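Local coordinates for botulinum neurotoxin type C1 (Clostridium botulinum, PDB 3R4S), which is a nerve-cell-entering toxin whose heavy-chain receptor-binding part docks on gangliosides, probably carrying the zinc-protease light chain to its neuronal targets, at residues A[263-268]-A[272-277]. Numbering follows the deposited sequence.
Sequences YMYANS and VFNTRR. With SLB (N-acetyl-beta-neuraminic acid), chain C.
The phenol ring of Tyr263 lies with one face against Asn274 CB, a CH-pi contact 3.8 Å from that carbon to the ring centroid and 29° off the normal, while Arg276 CA sits in plane at its edge. Tyr263 CB rests over one face of the Arg276 guanidinium, toward its rim, and NE donates a hydrogen bond to Leu260 O. Tyr263 and Asn274 face each other in the beta hairpin of strands 262-267 and 270-275, in the C-terminal, trefoil-type receptor-binding domain; Arg276 follows the second strand. With chi1 at 68°, Tyr263 CG sits between its backbone N and carbonyl carbon, which brings the ring over the partner strand. Tyr265 takes the other course: CG is anti to the backbone N (chi1 -162°), carrying its hydroxyl out to the sialic acid, OH 3.3 Å from sugar C3. O4 of the sugar lies above one face, toward the ring's rim, Val272 CG2 is at its edge, and the ring of Tyr286 packs nearly parallel to it. On the sheet face opposite the tyrosines, Met264 CE meets Phe273 CZ at 3.6 Å; Met264 also touches Met312, and Phe273 touches Leu404. Two antiparallel hydrogen-bonded pairs, Tyr263 with Asn274 and Tyr265 with Val272, fix the register. Past them, backbone groups meet the sugar: Ala266 O accepts a hydrogen bond from O4 at 2.8 Å, and Ser268 N, just beyond the strand, donates to O7 at 3.0 Å.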
loop_
_atom_site.group_PDB
_atom_site.type_symbol
_atom_site.label_atom_id
_atom_site.label_comp_id
_atom_site.label_asym_id
_atom_site.label_seq_id
_atom_site.Cartn_x
_atom_site.Cartn_y
_atom_site.Cartn_z
ATOM N N TYR A 263 7.743 15.296 -10.138
ATOM C CA TYR A 263 6.350 15.397 -10.545
ATOM C C TYR A 263 6.250 15.558 -12.057
ATOM O O TYR A 263 7.238 15.841 -12.745
ATOM C CB TYR A 263 5.638 16.548 -9.830
ATOM C CG TYR A 263 6.123 17.919 -10.240
ATOM C CD1 TYR A 263 5.632 18.534 -11.388
ATOM C CD2 TYR A 263 7.070 18.603 -9.476
ATOM C CE1 TYR A 263 6.071 19.792 -11.770
ATOM C CE2 TYR A 263 7.516 19.866 -9.845
ATOM C CZ TYR A 263 7.014 20.455 -10.995
ATOM O OH TYR A 263 7.457 21.708 -11.367
ATOM N N MET A 264 5.038 15.373 -12.566
ATOM C CA MET A 264 4.799 15.357 -13.994
ATOM C C MET A 264 4.471 16.762 -14.492
ATOM O O MET A 264 3.606 17.450 -13.941
ATOM C CB MET A 264 3.661 14.386 -14.311
ATOM C CG MET A 264 3.761 13.754 -15.659
ATOM S SD MET A 264 2.588 12.410 -15.907
ATOM C CE MET A 264 3.703 11.013 -15.736
ATOM N N TYR A 265 5.180 17.191 -15.527
ATOM C CA TYR A 265 4.923 18.493 -16.117
ATOM C C TYR A 265 4.857 18.355 -17.635
ATOM O O TYR A 265 4.914 17.245 -18.163
ATOM C CB TYR A 265 5.999 19.489 -15.699
ATOM C CG TYR A 265 5.588 20.926 -15.894
ATOM C CD1 TYR A 265 4.377 21.394 -15.392
ATOM C CD2 TYR A 265 6.405 21.813 -16.573
ATOM C CE1 TYR A 265 3.992 22.706 -15.567
ATOM C CE2 TYR A 265 6.029 23.125 -16.757
ATOM C CZ TYR A 265 4.819 23.568 -16.250
ATOM O OH TYR A 265 4.439 24.887 -16.428
ATOM N N ALA A 266 4.711 19.468 -18.344
ATOM C CA ALA A 266 4.675 19.392 -19.801
ATOM C C ALA A 266 5.210 20.648 -20.471
ATOM O O ALA A 266 5.120 21.753 -19.938
ATOM C CB ALA A 266 3.271 19.061 -20.307
ATOM N N ASN A 267 5.752 20.449 -21.661
ATOM C CA ASN A 267 6.458 21.487 -22.366
ATOM C C ASN A 267 6.421 21.213 -23.860
ATOM O O ASN A 267 7.061 20.283 -24.342
ATOM C CB ASN A 267 7.895 21.508 -21.879
ATOM C CG ASN A 267 8.488 22.873 -21.921
ATOM O OD1 ASN A 267 8.639 23.464 -22.994
ATOM N ND2 ASN A 267 8.828 23.401 -20.747
ATOM N N SER A 268 5.657 22.022 -24.585
ATOM C CA SER A 268 5.486 21.835 -26.013
ATOM C C SER A 268 4.929 20.461 -26.272
ATOM O O SER A 268 5.341 19.795 -27.209
ATOM C CB SER A 268 6.806 22.003 -26.768
ATOM O OG SER A 268 7.311 23.316 -26.623
ATOM N N VAL A 272 7.440 16.038 -19.246
ATOM C CA VAL A 272 8.760 16.067 -18.630
ATOM C C VAL A 272 8.612 15.930 -17.123
ATOM O O VAL A 272 7.561 16.242 -16.567
ATOM C CB VAL A 272 9.513 17.385 -18.944
ATOM C CG1 VAL A 272 9.622 17.582 -20.447
ATOM C CG2 VAL A 272 8.801 18.577 -18.301
ATOM N N PHE A 273 9.667 15.472 -16.465
ATOM C CA PHE A 273 9.634 15.315 -15.022
ATOM C C PHE A 273 10.478 16.374 -14.334
ATOM O O PHE A 273 11.667 16.517 -14.618
ATOM C CB PHE A 273 10.093 13.907 -14.627
ATOM C CG PHE A 273 9.132 12.822 -15.032
ATOM C CD1 PHE A 273 8.078 12.466 -14.207
ATOM C CD2 PHE A 273 9.283 12.165 -16.239
ATOM C CE1 PHE A 273 7.186 11.465 -14.584
ATOM C CE2 PHE A 273 8.395 11.162 -16.625
ATOM C CZ PHE A 273 7.347 10.814 -15.796
ATOM N N ASN A 274 9.850 17.112 -13.425
ATOM C CA ASN A 274 10.526 18.165 -12.672
ATOM C C ASN A 274 10.679 17.794 -11.205
ATOM O O ASN A 274 9.817 17.125 -10.633
ATOM C CB ASN A 274 9.734 19.477 -12.764
ATOM C CG ASN A 274 9.773 20.102 -14.154
ATOM O OD1 ASN A 274 10.528 19.676 -15.029
ATOM N ND2 ASN A 274 8.952 21.124 -14.355
ATOM N N THR A 275 11.762 18.258 -10.588
ATOM C CA THR A 275 12.009 18.014 -9.175
ATOM C C THR A 275 10.954 18.677 -8.273
ATOM O O THR A 275 10.649 19.860 -8.428
ATOM C CB THR A 275 13.417 18.479 -8.796
ATOM O OG1 THR A 275 14.369 17.731 -9.562
ATOM C CG2 THR A 275 13.681 18.259 -7.318
ATOM N N ARG A 276 10.382 17.897 -7.354
ATOM C CA ARG A 276 9.381 18.385 -6.406
ATOM C C ARG A 276 9.957 19.455 -5.490
ATOM O O ARG A 276 11.103 19.362 -5.051
ATOM C CB ARG A 276 8.861 17.230 -5.533
ATOM C CG ARG A 276 7.940 16.258 -6.258
ATOM C CD ARG A 276 7.529 15.023 -5.401
ATOM N NE ARG A 276 6.922 14.042 -6.296
ATOM C CZ ARG A 276 5.702 14.167 -6.808
ATOM N NH1 ARG A 276 4.936 15.198 -6.468
ATOM N NH2 ARG A 276 5.239 13.258 -7.653
ATOM N N ARG A 277 9.151 20.461 -5.186
ATOM C CA ARG A 277 9.551 21.463 -4.212
ATOM C C ARG A 277 9.027 21.092 -2.818
ATOM O O ARG A 277 9.627 21.445 -1.802
ATOM C CB ARG A 277 9.062 22.847 -4.642
ATOM C CG ARG A 277 9.594 23.288 -6.014
ATOM C CD ARG A 277 11.116 23.146 -6.081
ATOM N NE ARG A 277 11.636 23.175 -7.452
ATOM C CZ ARG A 277 12.908 22.926 -7.773
ATOM N NH1 ARG A 277 13.789 22.626 -6.821
ATOM N NH2 ARG A 277 13.303 22.969 -9.045
HETATM C C1 SLB C . 4.501 27.200 -19.653
HETATM C C2 SLB C . 3.422 26.331 -20.242
HETATM C C3 SLB C . 3.426 24.975 -19.527
HETATM C C4 SLB C . 2.438 24.010 -20.176
HETATM C C5 SLB C . 2.799 23.848 -21.635
HETATM C C6 SLB C . 2.794 25.217 -22.322
HETATM C C7 SLB C . 3.303 25.040 -23.745
HETATM C C8 SLB C . 3.082 26.316 -24.572
HETATM C C9 SLB C . 3.537 26.136 -26.018
HETATM C C10 SLB C . 1.843 22.033 -22.983
HETATM C C11 SLB C . 0.567 21.446 -23.504
HETATM N N5 SLB C . 1.685 23.123 -22.232
HETATM O O1A SLB C . 5.701 26.997 -19.954
HETATM O O1B SLB C . 4.145 28.093 -18.852
HETATM O O2 SLB C . 2.172 26.988 -20.007
HETATM O O4 SLB C . 2.495 22.729 -19.542
HETATM O O6 SLB C . 3.623 26.192 -21.658
HETATM O O7 SLB C . 4.704 24.721 -23.643
HETATM O O8 SLB C . 1.696 26.693 -24.554
HETATM O O9 SLB C . 4.950 26.365 -26.074
HETATM O O10 SLB C . 2.940 21.540 -23.229
#